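Long-range contacts in short-chain dehydrogenase/reductase SDR (Vibrio parahaemolyticus, PDB 3GUY), which probably catalyses NAD(P)(H)-dependent oxidation or reduction of an alcohol or carbonyl substrate: residues L65-D70 against V115-D120; S130-Q135 against T142-K147. The protein carries 2 engineered substitutions. All coordinates share one frame; numbering follows the deposited sequence.

Overall arrangement
Both contacts involve helices of one Rossmann-type fold built on a parallel sheet, but they lie on opposite sides of the chain's centre. They are about 28 Å apart, centre to centre. Contact 1 joins the ends of helices 59-67 and 93-118. It is only partly buried, with a salt bridge on its outer side, at the exposed Glu67, and aromatic packing beneath. Contact 2 is buried. It sets the loop after strand 124-128 against helix 141-160, and it is made of small side chains, one tyrosine ring, the lysine Lys147 and a bridging water. The two have no element in common, yet helix 93-118 reaches toward both: its end forms half of contact 1, and its Asn103 hydrogen-bonds Lys147 of contact 2.

Contact 1: residues L65-D70 against V115-D120; sequences LFEQLD and VKRYKD
Phe66 and Glu67 meet Arg117 and Tyr118 where two helices of the Rossmann-type fold end beside each other. Helix 59-67 links strands 51-53 and 75-78, and helix 93-118 links 75-78 to 124-128. Phe66 comes first. Its CB lies over one face of the Arg117 guanidinium, 3.7 Å from Arg117 NE. Its ring runs on toward Tyr118 and also packs on Glu113 and Leu114. Phe66 CD1 sits at the edge of the Tyr118 ring, 4.1 Å from Tyr118 CE2.

Glu67 follows. Its CB bond points away from Arg117, but the bend at chi2 (66°) swings the carboxylate back. Arg117 NH2 gives OE1 of Glu67 a fairly straight hydrogen bond of 2.8 Å (157°), part of a salt bridge. A weak second bond from Arg117 NH1 to the same OE1 is 3.2 Å long. Both nitrogens share the one oxygen, which NH2 meets on its anti side, and the two planes are 59° apart; this is not a flat two-oxygen pairing. The backbone N of Glu67 lies over the same guanidinium. Arg117 has a further partner: its NE forms a salt bridge with Glu113. Past the helix, Leu69 reaches the phenol, with its CD1 4.4 Å from Tyr118 OH.

Contact 2: residues S130-Q135 against T142-K147; sequences STAAQQ and TYCAVK
Tyr143 reaches from helix 141-160 to Ala132 and Ser130 in the loop after strand 124-128. Its CB bond runs beside the loop, not at it. With CG anti to the backbone N (chi1 -171°), the ring is carried across to the loop. Tyr143 CD2 then touches the methyl CB of Ala132 at 3.5 Å. The next atom, CE2 of Tyr143, meets that methyl too and lies 3.7 Å from Ser130 OG. At the tip, Tyr143 OH is 3.6 Å from Ser130 CB. One water joins the two hydroxyls, 3.1 Å from Tyr143 OH and the same from Ser130 OG.

Ser130, Tyr143 and Lys147 match the Ser-Tyr-Lys triad of short-chain dehydrogenases, with the last two in the YxxxK motif, so this is probably the active site. Ser130 OG is held by an ST turn, accepting from Ala132 N at 2.8 Å. Lys147 CG lies over the centre of one Tyr143 ring face, while Phe85 makes an edge-to-face contact with the ring. The lysine chain leads on to Asn103, whose OD1 hydrogen-bonds NZ.

Further along the loop, Ala133 CB packs 3.4 Å from the backbone O of Lys147. Cys144 also packs on Ser156 of the second subunit, and its SG lies 3.6 Å from Ala132 O.

Contact 1: residues L65-D70 against V115-D120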
loop_
_atom_site.group_PDB
_atom_site.type_symbol
_atom_site.label_atom_id
_atom_site.label_comp_id
_atom_site.label_asym_id
_atom_site.label_seq_id
_atom_site.Cartn_x
_atom_site.Cartn_y
_atom_site.Cartn_z
ATOM N N LEU D 65 -18.110 -23.141 -18.951
ATOM C CA LEU D 65 -17.443 -22.299 -19.936
ATOM C C LEU D 65 -16.134 -22.973 -20.324
ATOM O O LEU D 65 -15.881 -23.188 -21.487
ATOM C CB LEU D 65 -17.232 -20.839 -19.414
ATOM C CG LEU D 65 -16.269 -19.865 -20.150
ATOM C CD1 LEU D 65 -16.760 -19.425 -21.554
ATOM C CD2 LEU D 65 -16.000 -18.618 -19.278
ATOM N N PHE D 66 -15.328 -23.356 -19.351
ATOM C CA PHE D 66 -14.025 -23.898 -19.664
ATOM C C PHE D 66 -14.054 -25.351 -20.108
ATOM O O PHE D 66 -13.181 -25.764 -20.871
ATOM C CB PHE D 66 -13.050 -23.670 -18.525
ATOM C CG PHE D 66 -12.684 -22.230 -18.380
ATOM C CD1 PHE D 66 -11.798 -21.643 -19.257
ATOM C CD2 PHE D 66 -13.310 -21.438 -17.439
ATOM C CE1 PHE D 66 -11.507 -20.296 -19.160
ATOM C CE2 PHE D 66 -13.013 -20.100 -17.336
ATOM C CZ PHE D 66 -12.118 -19.533 -18.204
ATOM N N GLU D 67 -15.052 -26.101 -19.646
ATOM C CA GLU D 67 -15.185 -27.508 -20.016
ATOM C C GLU D 67 -15.378 -27.639 -21.532
ATOM O O GLU D 67 -14.820 -28.523 -22.163
ATOM C CB GLU D 67 -16.381 -28.139 -19.296
ATOM C CG GLU D 67 -16.485 -29.654 -19.461
ATOM C CD GLU D 67 -15.342 -30.411 -18.791
ATOM O OE1 GLU D 67 -14.926 -30.015 -17.680
ATOM O OE2 GLU D 67 -14.869 -31.416 -19.375
ATOM N N GLN D 68 -16.150 -26.734 -22.109
ATOM C CA GLN D 68 -16.542 -26.850 -23.509
ATOM C C GLN D 68 -15.503 -26.298 -24.483
ATOM O O GLN D 68 -15.726 -26.331 -25.669
ATOM C CB GLN D 68 -17.908 -26.164 -23.722
ATOM C CG GLN D 68 -19.060 -26.846 -22.973
ATOM C CD GLN D 68 -19.285 -28.276 -23.453
ATOM O OE1 GLN D 68 -19.275 -29.237 -22.663
ATOM N NE2 GLN D 68 -19.441 -28.429 -24.762
ATOM N N LEU D 69 -14.377 -25.785 -23.997
ATOM C CA LEU D 69 -13.353 -25.277 -24.892
ATOM C C LEU D 69 -12.680 -26.458 -25.551
ATOM O O LEU D 69 -12.594 -27.528 -24.948
ATOM C CB LEU D 69 -12.309 -24.445 -24.135
ATOM C CG LEU D 69 -12.744 -23.063 -23.657
ATOM C CD1 LEU D 69 -11.591 -22.410 -22.916
ATOM C CD2 LEU D 69 -13.209 -22.218 -24.831
ATOM N N ASP D 70 -12.195 -26.247 -26.775
ATOM C CA ASP D 70 -11.520 -27.298 -27.550
ATOM C C ASP D 70 -10.021 -27.458 -27.286
ATOM O O ASP D 70 -9.438 -28.473 -27.654
ATOM C CB ASP D 70 -11.762 -27.086 -29.048
ATOM C CG ASP D 70 -13.086 -27.655 -29.493
ATOM O OD1 ASP D 70 -13.656 -28.470 -28.745
ATOM O OD2 ASP D 70 -13.563 -27.291 -30.583
ATOM N N VAL D 115 -7.059 -21.859 -12.095
ATOM C CA VAL D 115 -6.004 -22.488 -11.303
ATOM C C VAL D 115 -6.233 -23.981 -11.159
ATOM O O VAL D 115 -5.291 -24.763 -11.168
ATOM C CB VAL D 115 -5.842 -21.838 -9.908
ATOM C CG1 VAL D 115 -4.815 -22.548 -9.092
ATOM C CG2 VAL D 115 -5.425 -20.330 -10.058
ATOM N N LYS D 116 -7.489 -24.353 -11.008
ATOM C CA LYS D 116 -7.924 -25.758 -10.946
ATOM C C LYS D 116 -7.447 -26.500 -12.203
ATOM O O LYS D 116 -6.799 -27.520 -12.089
ATOM C CB LYS D 116 -9.462 -25.837 -10.838
ATOM C CG LYS D 116 -9.981 -27.173 -10.342
ATOM C CD LYS D 116 -11.489 -27.120 -9.988
ATOM C CE LYS D 116 -11.938 -28.369 -9.226
ATOM N NZ LYS D 116 -11.685 -28.177 -7.752
ATOM N N ARG D 117 -7.716 -25.939 -13.370
ATOM C CA ARG D 117 -7.527 -26.654 -14.644
ATOM C C ARG D 117 -6.130 -26.465 -15.240
ATOM O O ARG D 117 -5.578 -27.410 -15.840
ATOM C CB ARG D 117 -8.563 -26.206 -15.667
ATOM C CG ARG D 117 -9.974 -26.658 -15.391
ATOM C CD ARG D 117 -10.913 -25.995 -16.397
ATOM N NE ARG D 117 -12.299 -26.386 -16.185
ATOM C CZ ARG D 117 -12.942 -27.392 -16.787
ATOM N NH1 ARG D 117 -12.339 -28.139 -17.699
ATOM N NH2 ARG D 117 -14.218 -27.625 -16.487
ATOM N N TYR D 118 -5.540 -25.285 -15.071
ATOM C CA TYR D 118 -4.380 -24.900 -15.886
ATOM C C TYR D 118 -3.188 -24.388 -15.115
ATOM O O TYR D 118 -2.323 -23.748 -15.697
ATOM C CB TYR D 118 -4.777 -23.818 -16.894
ATOM C CG TYR D 118 -6.034 -24.098 -17.657
ATOM C CD1 TYR D 118 -6.257 -25.346 -18.272
ATOM C CD2 TYR D 118 -7.003 -23.105 -17.798
ATOM C CE1 TYR D 118 -7.429 -25.582 -18.984
ATOM C CE2 TYR D 118 -8.159 -23.329 -18.476
ATOM C CZ TYR D 118 -8.379 -24.564 -19.080
ATOM O OH TYR D 118 -9.552 -24.730 -19.755
ATOM N N LYS D 119 -3.105 -24.652 -13.826
ATOM C CA LYS D 119 -1.989 -24.096 -13.053
ATOM C C LYS D 119 -0.626 -24.601 -13.517
ATOM O O LYS D 119 0.364 -23.891 -13.391
ATOM C CB LYS D 119 -2.161 -24.300 -11.541
ATOM C CG LYS D 119 -2.310 -25.717 -11.095
ATOM C CD LYS D 119 -2.290 -25.851 -9.582
ATOM C CE LYS D 119 -2.628 -27.275 -9.115
ATOM N NZ LYS D 119 -4.016 -27.701 -9.455
ATOM N N ASP D 120 -0.562 -25.832 -14.023
ATOM C CA ASP D 120 0.708 -26.433 -14.466
ATOM C C ASP D 120 0.939 -26.221 -15.988
ATOM O O ASP D 120 1.879 -26.777 -16.561
ATOM C CB ASP D 120 0.736 -27.926 -14.108
ATOM C CG ASP D 120 0.953 -28.190 -12.609
ATOM O OD1 ASP D 120 1.388 -27.277 -11.863
ATOM O OD2 ASP D 120 0.710 -29.341 -12.163
#

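Contact 2: residues S130-Q135 against T142-K147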
loop_
_atom_site.group_PDB
_atom_site.type_symbol
_atom_site.label_atom_id
_atom_site.label_comp_id
_atom_site.label_asym_id
_atom_site.label_seq_id
_atom_site.Cartn_x
_atom_site.Cartn_y
_atom_site.Cartn_z
ATOM N N SER D 130 -8.781 -1.895 -11.801
ATOM C CA SER D 130 -9.088 -0.482 -11.944
ATOM C C SER D 130 -8.097 0.205 -11.032
ATOM O O SER D 130 -7.519 -0.442 -10.116
ATOM C CB SER D 130 -10.520 -0.179 -11.478
ATOM O OG SER D 130 -10.622 1.158 -11.009
ATOM N N THR D 131 -7.848 1.488 -11.290
ATOM C CA THR D 131 -7.057 2.301 -10.351
ATOM C C THR D 131 -7.731 2.364 -8.979
ATOM O O THR D 131 -7.032 2.531 -7.977
ATOM C CB THR D 131 -6.740 3.689 -10.887
ATOM O OG1 THR D 131 -7.944 4.356 -11.273
ATOM C CG2 THR D 131 -5.822 3.541 -12.130
ATOM N N ALA D 132 -9.040 2.131 -8.930
ATOM C CA ALA D 132 -9.786 2.052 -7.650
ATOM C C ALA D 132 -9.313 0.890 -6.733
ATOM O O ALA D 132 -9.662 0.853 -5.567
ATOM C CB ALA D 132 -11.289 1.949 -7.907
ATOM N N ALA D 133 -8.562 -0.072 -7.279
ATOM C CA ALA D 133 -7.977 -1.185 -6.530
ATOM C C ALA D 133 -6.796 -0.757 -5.696
ATOM O O ALA D 133 -6.401 -1.441 -4.783
ATOM C CB ALA D 133 -7.543 -2.360 -7.534
ATOM N N GLN D 134 -6.233 0.398 -5.993
ATOM C CA GLN D 134 -4.986 0.820 -5.389
ATOM C C GLN D 134 -5.082 2.058 -4.493
ATOM O O GLN D 134 -4.110 2.406 -3.902
ATOM C CB GLN D 134 -3.963 1.068 -6.519
ATOM C CG GLN D 134 -3.695 -0.259 -7.260
ATOM C CD GLN D 134 -2.522 -0.223 -8.140
ATOM O OE1 GLN D 134 -1.709 -1.128 -8.102
ATOM N NE2 GLN D 134 -2.436 0.802 -8.990
ATOM N N GLN D 135 -6.240 2.700 -4.410
ATOM C CA GLN D 135 -6.453 3.865 -3.533
ATOM C C GLN D 135 -7.904 3.890 -3.101
ATOM O O GLN D 135 -8.763 3.358 -3.782
ATOM C CB GLN D 135 -6.287 5.210 -4.256
ATOM C CG GLN D 135 -5.190 5.340 -5.276
ATOM C CD GLN D 135 -5.719 6.094 -6.499
ATOM O OE1 GLN D 135 -6.228 7.216 -6.373
ATOM N NE2 GLN D 135 -5.656 5.456 -7.664
ATOM N N THR D 142 -17.834 1.034 -2.108
ATOM C CA THR D 142 -18.096 -0.390 -2.438
ATOM C C THR D 142 -17.412 -0.835 -3.730
ATOM O O THR D 142 -17.093 -2.024 -3.904
ATOM C CB THR D 142 -19.595 -0.649 -2.562
ATOM O OG1 THR D 142 -20.157 0.325 -3.481
ATOM C CG2 THR D 142 -20.268 -0.544 -1.159
ATOM N N TYR D 143 -17.221 0.109 -4.649
ATOM C CA TYR D 143 -16.413 -0.127 -5.862
ATOM C C TYR D 143 -14.977 -0.384 -5.500
ATOM O O TYR D 143 -14.431 -1.394 -5.911
ATOM C CB TYR D 143 -16.469 1.029 -6.831
ATOM C CG TYR D 143 -15.825 0.731 -8.164
ATOM C CD1 TYR D 143 -16.346 -0.250 -9.020
ATOM C CD2 TYR D 143 -14.702 1.418 -8.565
ATOM C CE1 TYR D 143 -15.749 -0.539 -10.239
ATOM C CE2 TYR D 143 -14.130 1.175 -9.805
ATOM C CZ TYR D 143 -14.657 0.182 -10.636
ATOM O OH TYR D 143 -14.079 -0.094 -11.849
ATOM N N CYS D 144 -14.404 0.481 -4.660
ATOM C CA CYS D 144 -13.082 0.242 -4.155
ATOM C C CYS D 144 -13.073 -1.079 -3.415
ATOM O O CYS D 144 -12.145 -1.897 -3.575
ATOM C CB CYS D 144 -12.606 1.375 -3.217
ATOM S SG CYS D 144 -12.244 2.929 -4.038
ATOM N N ALA D 145 -14.095 -1.323 -2.606
ATOM C CA ALA D 145 -14.111 -2.562 -1.835
ATOM C C ALA D 145 -13.912 -3.787 -2.714
ATOM O O ALA D 145 -13.001 -4.611 -2.442
ATOM C CB ALA D 145 -15.388 -2.681 -1.024
ATOM N N VAL D 146 -14.727 -3.905 -3.765
ATOM C CA VAL D 146 -14.660 -5.088 -4.693
ATOM C C VAL D 146 -13.344 -5.148 -5.548
ATOM O O VAL D 146 -12.798 -6.226 -5.810
ATOM C CB VAL D 146 -15.935 -5.224 -5.563
ATOM C CG1 VAL D 146 -17.202 -5.403 -4.675
ATOM C CG2 VAL D 146 -16.160 -4.003 -6.553
ATOM N N LYS D 147 -12.809 -3.994 -5.909
ATOM C CA LYS D 147 -11.550 -3.910 -6.648
ATOM C C LYS D 147 -10.354 -4.168 -5.777
ATOM O O LYS D 147 -9.427 -4.875 -6.197
ATOM C CB LYS D 147 -11.413 -2.592 -7.365
ATOM C CG LYS D 147 -12.516 -2.423 -8.428
ATOM C CD LYS D 147 -12.407 -3.505 -9.495
ATOM C CE LYS D 147 -13.332 -3.237 -10.694
ATOM N NZ LYS D 147 -13.379 -4.396 -11.613
HETATM O O HOH W 1 -12.697 2.411 -12.976
#